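Local coordinates for protein flavocytochrome C3 fumarate reductase (Shewanella frigidimarina, PDB 1QO8) that reduces fumarate to succinate in vitro in an essentially one-way reaction, using one FAD and four covalently bound c-type hemes per subunit, at residues G165-V170 / D213-L218; V204-E209 / V549-I554; E219-N224 / D254-A259. All coordinates share one frame; numbering follows the deposited sequence.

Overall arrangement
All three contacts draw on helix 201-220. Contact 2 uses its N-terminal half, contact 1 its later turns and contact 3 its C-terminal end. Contact 1 lies between the others, its centre about 10 Å from that of contact 2 and about 12 Å from that of contact 3. Leu218 joins them: its CD1 packs 3.6 Å from Val549 CG2, and its CD2 lies 3.8 Å from Leu256 CD2. Contacts 2 and 3 do not touch, their nearest atoms being about 6 Å apart. Contact 1 alone includes hydrogen bonds to the flavin; the side chains of Leu207 and Leu256 come within about 9 Å and 8 Å of FAD.

Contact 1. Residues G165-V170 / D213-L218; sequences GGMNAV and DGVQWL. With FAD (flavin-adenine dinucleotide), chain G.
Gly166 O accepts a hydrogen bond from FAD N3 at 3.1 Å with an N-H...O angle of 149°, and from this flavin-binding turn the chain enters strand 167-168; Met167 of this strand and Ala169 just after it pack on helix 201-220. The strand is an outer one of a small antiparallel sheet (167-168, 239-241, 227-229) in the FAD-binding domain of the fumarate reductase/succinate dehydrogenase type. Gly165 N is also bonded to the flavin carbonyl FAD O4, although the modelled separation is too short to be trusted. Gly165 and Gly166 both bind FAD, and Gly165 probably contacts fumarate as well, as in related enzymes.

Directly after Gly166, Met167 carries the contact with the helix. Its CG stands anti to the backbone N (chi1 178°) and the chain stays extended beyond, which sends the thioether straight across to the helix. Met167 SD meets Leu218 CD1 at 3.7 Å, while its CE lies 3.8 Å from Val215 CG2, the two side chains running alongside each other, head to tail. That same Val215 methyl is shared, since Ala169 CB approaches Val215 CG2 to 3.7 Å. Ile545 and Val549 of helix 543-563 also pack on Met167. Gly214 makes room for its end: a CB placed on Gly214 would come within 3.2 Å of Met167 CE, whereas Gly214 C, its nearest atom to that methyl, lies at 4.0 Å.

Contact 2. Residues V204-E209 / V549-I554; sequences VTILAE and VVFGRI
Ile206 leads the packing of helix 201-220 against helix 543-563. Its CB already reaches the second helix, 3.9 Å from Phe551 CZ. One atom further, CG2 does most of the touching: Ile206 CG2 is 3.6 Å from Phe551 CZ and equally close to Ile554 CD1, and Val550 CG1 approaches the same methyl from another direction, at 4.0 Å. The methyl is there because chi1 of -68° puts CG1 anti to the carbonyl carbon and leaves CG2 anti to the backbone N. The other branch, CG1 and CD1, makes no close contact with 549-554; the side chain also touches Thr509 in a loop.

The Phe551 ring receives this methyl obliquely, and the two side chains stand roughly perpendicular. Val550 CG1 lies over one face of the ring, 4.1 Å above its plane and displaced toward the rim. The next residue, Leu207, adds a second contact: its CD1 meets Val550 CG2 at 4.0 Å, again nearly at right angles.

No hydrogen bond links the two segments, so dispersion and burial hold the interface. The short helical axes approach to 9.7 Å and cross steeply, at 102°. Around this crossing, Ala208 turns to helix 184-194 and Val549 to helix 131-143, while Phe551 reaches Ala527, in the loop just after strand 524-526, an outer strand of the five-stranded parallel sheet of the FAD-binding domain.

Contact 3. Residues E219-N224 / D254-A259; sequences ESLGAN and DTLRKA
Segment 219-224 leaves helix 201-220 and runs beside segment 254-259 of helix 248-262 in the opposite chain direction, as the nearest CA pairs show: Leu221 with Ala259 at 6.4 Å and Ala223 with Thr255 at 5.8 Å. The helix ends in a Schellman motif, with Gly222 at positive phi (113°) and Gly222 N bonded to Glu219 O. Ala223 N probably closes it with a bond to Leu218 O.

Thr255 projects into this turn. With OG1 beside the backbone N (chi1 -58°), CG2 is turned anti to that N, and the methyl presses on Leu221 O at 3.4 Å and on Leu221 CB at 3.5 Å. Its hydroxyl is hydrogen-bonded to Glu251 O, one turn back, while Thr255 OG1 also lies 3.6 Å from Ala223 CB. A serine here would lack the methyl and would probably leave a gap against Leu221 O and CB. Leu221 CD1 rests on two apolar groups of the helix, Leu256 CD2 at 4.0 Å and Ala259 CB at 4.1 Å.

Glu251 also takes Asn224 N on its carboxylate, tying the turn to helix 248-262. The arrangement is that of a glycine-terminated helix, its Schellman turn packed on a second helix of the FAD-binding domain.

Contact 1. Residues G165-V170 / D213-L218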
loop_
_atom_site.group_PDB
_atom_site.type_symbol
_atom_site.label_atom_id
_atom_site.label_comp_id
_atom_site.label_asym_id
_atom_site.label_seq_id
_atom_site.Cartn_x
_atom_site.Cartn_y
_atom_site.Cartn_z
ATOM N N GLY A 165 17.657 20.683 9.445
ATOM C CA GLY A 165 17.914 20.265 10.830
ATOM C C GLY A 165 18.988 19.187 10.868
ATOM O O GLY A 165 18.728 18.141 11.466
ATOM N N GLY A 166 20.035 19.305 10.108
ATOM C CA GLY A 166 21.129 18.473 9.961
ATOM C C GLY A 166 21.065 16.972 9.902
ATOM O O GLY A 166 20.036 16.367 9.652
ATOM N N MET A 167 22.157 16.342 10.270
ATOM C CA MET A 167 22.495 14.950 10.066
ATOM C C MET A 167 22.906 14.321 11.399
ATOM O O MET A 167 23.757 14.873 12.117
ATOM C CB MET A 167 23.676 14.945 9.080
ATOM C CG MET A 167 24.187 13.538 8.807
ATOM S SD MET A 167 25.355 13.274 7.485
ATOM C CE MET A 167 25.749 11.556 7.762
ATOM N N ASN A 168 22.188 13.302 11.825
ATOM C CA ASN A 168 22.475 12.482 12.985
ATOM C C ASN A 168 23.679 11.595 12.764
ATOM O O ASN A 168 23.923 11.039 11.693
ATOM C CB ASN A 168 21.218 11.625 13.360
ATOM C CG ASN A 168 20.114 12.485 13.908
ATOM O OD1 ASN A 168 20.357 13.617 14.373
ATOM N ND2 ASN A 168 18.844 12.098 13.897
ATOM N N ALA A 169 24.580 11.586 13.742
ATOM C CA ALA A 169 25.697 10.611 13.723
ATOM C C ALA A 169 26.126 10.349 15.172
ATOM O O ALA A 169 25.886 11.136 16.092
ATOM C CB ALA A 169 26.858 11.106 12.902
ATOM N N VAL A 170 26.739 9.218 15.417
ATOM C CA VAL A 170 27.174 8.815 16.736
ATOM C C VAL A 170 28.693 8.590 16.652
ATOM O O VAL A 170 29.076 7.907 15.721
ATOM C CB VAL A 170 26.526 7.515 17.233
ATOM C CG1 VAL A 170 26.533 6.341 16.276
ATOM C CG2 VAL A 170 27.313 7.044 18.485
ATOM N N ASP A 213 31.388 8.165 9.851
ATOM C CA ASP A 213 32.054 8.027 8.564
ATOM C C ASP A 213 31.351 8.848 7.494
ATOM O O ASP A 213 32.085 9.528 6.812
ATOM C CB ASP A 213 32.072 6.565 8.117
ATOM C CG ASP A 213 33.433 6.209 7.551
ATOM O OD1 ASP A 213 34.456 6.932 7.624
ATOM O OD2 ASP A 213 33.457 5.067 7.065
ATOM N N GLY A 214 30.018 8.845 7.408
ATOM C CA GLY A 214 29.352 9.745 6.464
ATOM C C GLY A 214 29.590 11.230 6.724
ATOM O O GLY A 214 29.708 11.963 5.741
ATOM N N VAL A 215 29.591 11.707 7.971
ATOM C CA VAL A 215 29.818 13.101 8.309
ATOM C C VAL A 215 31.257 13.472 7.882
ATOM O O VAL A 215 31.453 14.459 7.191
ATOM C CB VAL A 215 29.630 13.396 9.806
ATOM C CG1 VAL A 215 30.207 14.774 10.234
ATOM C CG2 VAL A 215 28.125 13.325 10.191
ATOM N N GLN A 216 32.192 12.570 8.202
ATOM C CA GLN A 216 33.557 12.669 7.770
ATOM C C GLN A 216 33.765 12.699 6.267
ATOM O O GLN A 216 34.490 13.557 5.739
ATOM C CB GLN A 216 34.356 11.475 8.294
ATOM C CG GLN A 216 34.812 11.640 9.730
ATOM C CD GLN A 216 35.433 10.319 10.162
ATOM O OE1 GLN A 216 36.620 10.067 9.886
ATOM N NE2 GLN A 216 34.676 9.452 10.792
ATOM N N TRP A 217 33.075 11.798 5.588
ATOM C CA TRP A 217 33.000 11.830 4.132
ATOM C C TRP A 217 32.516 13.155 3.625
ATOM O O TRP A 217 33.098 13.723 2.720
ATOM C CB TRP A 217 32.125 10.655 3.685
ATOM C CG TRP A 217 31.507 10.798 2.316
ATOM C CD1 TRP A 217 30.226 11.067 1.979
ATOM C CD2 TRP A 217 32.227 10.701 1.084
ATOM N NE1 TRP A 217 30.056 11.122 0.601
ATOM C CE2 TRP A 217 31.300 10.873 0.030
ATOM C CE3 TRP A 217 33.569 10.455 0.774
ATOM C CZ2 TRP A 217 31.690 10.817 -1.287
ATOM C CZ3 TRP A 217 33.938 10.391 -0.548
ATOM C CH2 TRP A 217 33.015 10.612 -1.572
ATOM N N LEU A 218 31.425 13.737 4.168
ATOM C CA LEU A 218 31.011 15.056 3.644
ATOM C C LEU A 218 32.047 16.152 3.918
ATOM O O LEU A 218 32.202 17.078 3.097
ATOM C CB LEU A 218 29.628 15.405 4.175
ATOM C CG LEU A 218 28.502 14.429 3.742
ATOM C CD1 LEU A 218 27.236 14.640 4.554
ATOM C CD2 LEU A 218 28.227 14.561 2.254
HETATM P PA FAD G . 15.602 14.070 -2.739
HETATM O O1A FAD G . 16.579 15.013 -2.108
HETATM O O2A FAD G . 14.302 14.417 -2.897
HETATM O O5B FAD G . 16.051 14.125 -4.244
HETATM C C5B FAD G . 15.514 13.207 -5.283
HETATM C C4B FAD G . 16.033 13.731 -6.715
HETATM O O4B FAD G . 15.435 12.734 -7.679
HETATM C C3B FAD G . 15.332 15.071 -7.116
HETATM O O3B FAD G . 16.088 16.170 -7.360
HETATM C C2B FAD G . 14.185 14.650 -8.106
HETATM O O2B FAD G . 13.860 15.632 -9.120
HETATM C C1B FAD G . 14.869 13.530 -8.795
HETATM N N9A FAD G . 13.939 12.577 -9.415
HETATM C C8A FAD G . 12.718 12.150 -8.956
HETATM N N7A FAD G . 12.103 11.389 -9.818
HETATM C C5A FAD G . 12.954 11.293 -10.915
HETATM C C6A FAD G . 12.821 10.672 -12.229
HETATM N N6A FAD G . 11.782 9.981 -12.609
HETATM N N1A FAD G . 13.915 10.799 -13.021
HETATM C C2A FAD G . 14.999 11.585 -12.703
HETATM N N3A FAD G . 15.191 12.210 -11.519
HETATM C C4A FAD G . 14.120 12.039 -10.699
HETATM N N1 FAD G . 15.587 15.098 7.211
HETATM C C2 FAD G . 16.580 15.075 8.059
HETATM O O2 FAD G . 17.148 14.128 8.493
HETATM N N3 FAD G . 17.148 16.267 8.604
HETATM C C4 FAD G . 16.579 17.456 8.159
HETATM O O4 FAD G . 16.970 18.495 8.610
HETATM C C4X FAD G . 15.428 17.446 7.260
HETATM N N5 FAD G . 14.849 18.600 6.892
HETATM C C5X FAD G . 13.833 18.613 5.996
HETATM C C6 FAD G . 13.286 19.854 5.644
HETATM C C7 FAD G . 12.260 19.903 4.731
HETATM C C7M FAD G . 11.623 21.186 4.300
HETATM C C8 FAD G . 11.810 18.669 4.136
HETATM C C8M FAD G . 10.742 18.717 3.086
HETATM C C9 FAD G . 12.366 17.458 4.456
HETATM C C9A FAD G . 13.381 17.383 5.380
HETATM N N10 FAD G . 14.005 16.197 5.815
HETATM C C10 FAD G . 14.994 16.191 6.721
HETATM C "C1'" FAD G . 13.876 14.951 4.995
HETATM C "C2'" FAD G . 15.166 14.751 4.130
HETATM O "O2'" FAD G . 15.438 16.128 3.704
HETATM C "C3'" FAD G . 14.688 14.042 2.839
HETATM O "O3'" FAD G . 14.091 12.776 3.148
HETATM C "C4'" FAD G . 15.975 13.511 2.122
HETATM O "O4'" FAD G . 16.663 14.731 1.709
HETATM C "C5'" FAD G . 15.472 12.792 0.820
HETATM O "O5'" FAD G . 16.777 12.664 -0.031
HETATM P P FAD G . 16.817 11.883 -1.357
HETATM O O1P FAD G . 18.258 11.977 -1.804
HETATM O O2P FAD G . 16.237 10.656 -1.038
HETATM O O3P FAD G . 15.840 12.569 -2.179
#

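Contact 2. Residues V204-E209 / V549-I554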
loop_
_atom_site.group_PDB
_atom_site.type_symbol
_atom_site.label_atom_id
_atom_site.label_comp_id
_atom_site.label_asym_id
_atom_site.label_seq_id
_atom_site.Cartn_x
_atom_site.Cartn_y
_atom_site.Cartn_z
ATOM N N VAL A 204 18.887 -0.014 10.447
ATOM C CA VAL A 204 19.127 0.925 11.528
ATOM C C VAL A 204 20.531 0.814 12.094
ATOM O O VAL A 204 21.137 1.857 12.397
ATOM C CB VAL A 204 18.074 0.843 12.652
ATOM C CG1 VAL A 204 18.265 1.855 13.754
ATOM C CG2 VAL A 204 16.718 1.126 11.977
ATOM N N THR A 205 20.987 -0.429 12.312
ATOM C CA THR A 205 22.340 -0.689 12.780
ATOM C C THR A 205 23.422 -0.163 11.860
ATOM O O THR A 205 24.351 0.512 12.312
ATOM C CB THR A 205 22.496 -2.242 13.014
ATOM O OG1 THR A 205 21.521 -2.571 14.027
ATOM C CG2 THR A 205 23.876 -2.612 13.494
ATOM N N ILE A 206 23.358 -0.410 10.573
ATOM C CA ILE A 206 24.233 0.195 9.572
ATOM C C ILE A 206 24.164 1.717 9.542
ATOM O O ILE A 206 25.217 2.387 9.454
ATOM C CB ILE A 206 23.883 -0.340 8.178
ATOM C CG1 ILE A 206 24.314 -1.837 8.209
ATOM C CG2 ILE A 206 24.532 0.418 7.043
ATOM C CD1 ILE A 206 24.139 -2.573 6.918
ATOM N N LEU A 207 22.935 2.229 9.614
ATOM C CA LEU A 207 22.750 3.666 9.731
ATOM C C LEU A 207 23.590 4.196 10.907
ATOM O O LEU A 207 24.437 5.050 10.668
ATOM C CB LEU A 207 21.285 4.097 9.914
ATOM C CG LEU A 207 21.114 5.613 9.924
ATOM C CD1 LEU A 207 21.556 6.158 8.580
ATOM C CD2 LEU A 207 19.658 6.036 10.224
ATOM N N ALA A 208 23.398 3.648 12.102
ATOM C CA ALA A 208 24.124 4.073 13.282
ATOM C C ALA A 208 25.631 3.892 13.094
ATOM O O ALA A 208 26.404 4.811 13.323
ATOM C CB ALA A 208 23.720 3.310 14.554
ATOM N N GLU A 209 26.038 2.718 12.625
ATOM C CA GLU A 209 27.438 2.367 12.593
ATOM C C GLU A 209 28.257 3.223 11.656
ATOM O O GLU A 209 29.443 3.398 11.906
ATOM C CB GLU A 209 27.594 0.899 12.181
ATOM C CG GLU A 209 27.312 0.015 13.408
ATOM C CD GLU A 209 27.324 -1.461 13.026
ATOM O OE1 GLU A 209 27.330 -1.810 11.838
ATOM O OE2 GLU A 209 27.330 -2.272 13.985
ATOM N N VAL A 549 23.103 9.734 3.079
ATOM C CA VAL A 549 24.544 9.621 2.961
ATOM C C VAL A 549 24.976 8.158 3.106
ATOM O O VAL A 549 25.717 7.584 2.303
ATOM C CB VAL A 549 25.318 10.483 3.985
ATOM C CG1 VAL A 549 26.804 10.259 3.840
ATOM C CG2 VAL A 549 24.963 11.958 3.738
ATOM N N VAL A 550 24.573 7.527 4.182
ATOM C CA VAL A 550 25.054 6.188 4.466
ATOM C C VAL A 550 24.598 5.212 3.352
ATOM O O VAL A 550 25.392 4.385 2.917
ATOM C CB VAL A 550 24.527 5.733 5.818
ATOM C CG1 VAL A 550 24.669 4.236 6.025
ATOM C CG2 VAL A 550 25.219 6.463 6.968
ATOM N N PHE A 551 23.322 5.200 2.977
ATOM C CA PHE A 551 22.874 4.153 2.061
ATOM C C PHE A 551 23.118 4.630 0.638
ATOM O O PHE A 551 23.165 3.842 -0.308
ATOM C CB PHE A 551 21.403 3.761 2.313
ATOM C CG PHE A 551 21.308 2.850 3.520
ATOM C CD1 PHE A 551 21.723 1.528 3.455
ATOM C CD2 PHE A 551 20.828 3.365 4.723
ATOM C CE1 PHE A 551 21.708 0.741 4.594
ATOM C CE2 PHE A 551 20.786 2.556 5.853
ATOM C CZ PHE A 551 21.230 1.249 5.800
ATOM N N GLY A 552 23.184 5.958 0.422
ATOM C CA GLY A 552 23.539 6.479 -0.903
ATOM C C GLY A 552 24.926 5.959 -1.255
ATOM O O GLY A 552 25.121 5.505 -2.403
ATOM N N ARG A 553 25.836 5.901 -0.265
ATOM C CA ARG A 553 27.208 5.523 -0.556
ATOM C C ARG A 553 27.241 3.975 -0.685
ATOM O O ARG A 553 28.015 3.456 -1.471
ATOM C CB ARG A 553 28.213 5.900 0.545
ATOM C CG ARG A 553 28.338 7.403 0.835
ATOM C CD ARG A 553 29.130 7.676 2.104
ATOM N NE ARG A 553 30.565 7.435 1.847
ATOM C CZ ARG A 553 31.435 7.248 2.846
ATOM N NH1 ARG A 553 31.103 7.263 4.147
ATOM N NH2 ARG A 553 32.714 7.085 2.533
ATOM N N ILE A 554 26.454 3.270 0.152
ATOM C CA ILE A 554 26.377 1.811 -0.002
ATOM C C ILE A 554 25.765 1.429 -1.345
ATOM O O ILE A 554 26.356 0.552 -2.036
ATOM C CB ILE A 554 25.638 1.174 1.180
ATOM C CG1 ILE A 554 26.452 1.240 2.451
ATOM C CG2 ILE A 554 25.369 -0.309 0.875
ATOM C CD1 ILE A 554 25.673 1.010 3.729
#

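Contact 3. Residues E219-N224 / D254-A259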
loop_
_atom_site.group_PDB
_atom_site.type_symbol
_atom_site.label_atom_id
_atom_site.label_comp_id
_atom_site.label_asym_id
_atom_site.label_seq_id
_atom_site.Cartn_x
_atom_site.Cartn_y
_atom_site.Cartn_z
ATOM N N GLU A 219 32.648 16.109 5.107
ATOM C CA GLU A 219 33.721 16.969 5.516
ATOM C C GLU A 219 34.980 16.812 4.646
ATOM O O GLU A 219 35.454 17.862 4.254
ATOM C CB GLU A 219 34.229 16.684 6.960
ATOM C CG GLU A 219 33.120 17.248 7.875
ATOM C CD GLU A 219 33.343 16.761 9.285
ATOM O OE1 GLU A 219 33.784 15.596 9.427
ATOM O OE2 GLU A 219 33.148 17.549 10.227
ATOM N N SER A 220 35.360 15.603 4.275
ATOM C CA SER A 220 36.432 15.502 3.284
ATOM C C SER A 220 36.080 16.249 2.005
ATOM O O SER A 220 37.007 16.603 1.281
ATOM C CB SER A 220 36.791 14.088 2.887
ATOM O OG SER A 220 35.703 13.348 2.347
ATOM N N LEU A 221 34.837 16.520 1.641
ATOM C CA LEU A 221 34.511 17.170 0.396
ATOM C C LEU A 221 34.410 18.647 0.679
ATOM O O LEU A 221 34.094 19.275 -0.316
ATOM C CB LEU A 221 33.164 16.648 -0.166
ATOM C CG LEU A 221 33.075 15.115 -0.284
ATOM C CD1 LEU A 221 31.731 14.585 -0.840
ATOM C CD2 LEU A 221 34.242 14.559 -1.111
ATOM N N GLY A 222 34.547 19.112 1.944
ATOM C CA GLY A 222 34.491 20.543 2.146
ATOM C C GLY A 222 33.279 21.036 2.938
ATOM O O GLY A 222 33.170 22.258 3.154
ATOM N N ALA A 223 32.372 20.128 3.308
ATOM C CA ALA A 223 31.226 20.573 4.056
ATOM C C ALA A 223 31.601 20.924 5.488
ATOM O O ALA A 223 32.455 20.277 6.099
ATOM C CB ALA A 223 30.132 19.519 4.114
ATOM N N ASN A 224 30.948 21.959 6.001
ATOM C CA ASN A 224 31.105 22.208 7.433
ATOM C C ASN A 224 29.882 21.630 8.175
ATOM O O ASN A 224 28.761 21.993 7.921
ATOM C CB ASN A 224 31.330 23.691 7.707
ATOM C CG ASN A 224 31.559 23.949 9.199
ATOM O OD1 ASN A 224 30.697 23.788 10.060
ATOM N ND2 ASN A 224 32.781 24.411 9.544
ATOM N N ASP A 254 25.235 21.850 -1.911
ATOM C CA ASP A 254 26.317 22.678 -2.509
ATOM C C ASP A 254 27.600 21.855 -2.519
ATOM O O ASP A 254 28.320 21.779 -3.543
ATOM C CB ASP A 254 26.520 24.043 -1.865
ATOM C CG ASP A 254 25.393 25.018 -2.180
ATOM O OD1 ASP A 254 24.425 24.822 -2.963
ATOM O OD2 ASP A 254 25.345 26.162 -1.648
ATOM N N THR A 255 27.918 21.134 -1.445
ATOM C CA THR A 255 29.161 20.406 -1.346
ATOM C C THR A 255 29.201 19.213 -2.319
ATOM O O THR A 255 30.216 18.939 -2.922
ATOM C CB THR A 255 29.374 19.855 0.067
ATOM O OG1 THR A 255 29.339 20.982 0.922
ATOM C CG2 THR A 255 30.710 19.175 0.195
ATOM N N LEU A 256 28.089 18.482 -2.450
ATOM C CA LEU A 256 27.994 17.336 -3.322
ATOM C C LEU A 256 27.949 17.803 -4.786
ATOM O O LEU A 256 28.603 17.138 -5.562
ATOM C CB LEU A 256 26.767 16.461 -2.967
ATOM C CG LEU A 256 26.788 15.841 -1.586
ATOM C CD1 LEU A 256 25.346 15.490 -1.131
ATOM C CD2 LEU A 256 27.730 14.615 -1.464
ATOM N N ARG A 257 27.296 18.906 -5.154
ATOM C CA ARG A 257 27.349 19.411 -6.488
ATOM C C ARG A 257 28.804 19.721 -6.931
ATOM O O ARG A 257 29.180 19.411 -8.080
ATOM C CB ARG A 257 26.586 20.718 -6.734
ATOM C CG ARG A 257 25.082 20.603 -6.596
ATOM C CD ARG A 257 24.441 21.985 -6.568
ATOM N NE ARG A 257 23.003 21.877 -6.802
ATOM C CZ ARG A 257 22.260 22.964 -6.722
ATOM N NH1 ARG A 257 22.810 24.132 -6.341
ATOM N NH2 ARG A 257 20.966 22.938 -6.930
ATOM N N LYS A 258 29.522 20.465 -6.083
ATOM C CA LYS A 258 30.907 20.762 -6.408
ATOM C C LYS A 258 31.747 19.489 -6.456
ATOM O O LYS A 258 32.441 19.325 -7.467
ATOM C CB LYS A 258 31.627 21.742 -5.461
ATOM C CG LYS A 258 30.827 23.056 -5.495
ATOM C CD LYS A 258 31.758 24.245 -5.440
ATOM C CE LYS A 258 31.071 25.544 -5.911
ATOM N NZ LYS A 258 32.213 26.564 -5.922
ATOM N N ALA A 259 31.648 18.588 -5.508
ATOM C CA ALA A 259 32.414 17.349 -5.657
ATOM C C ALA A 259 31.980 16.514 -6.855
ATOM O O ALA A 259 32.914 15.921 -7.437
ATOM C CB ALA A 259 32.437 16.521 -4.391
#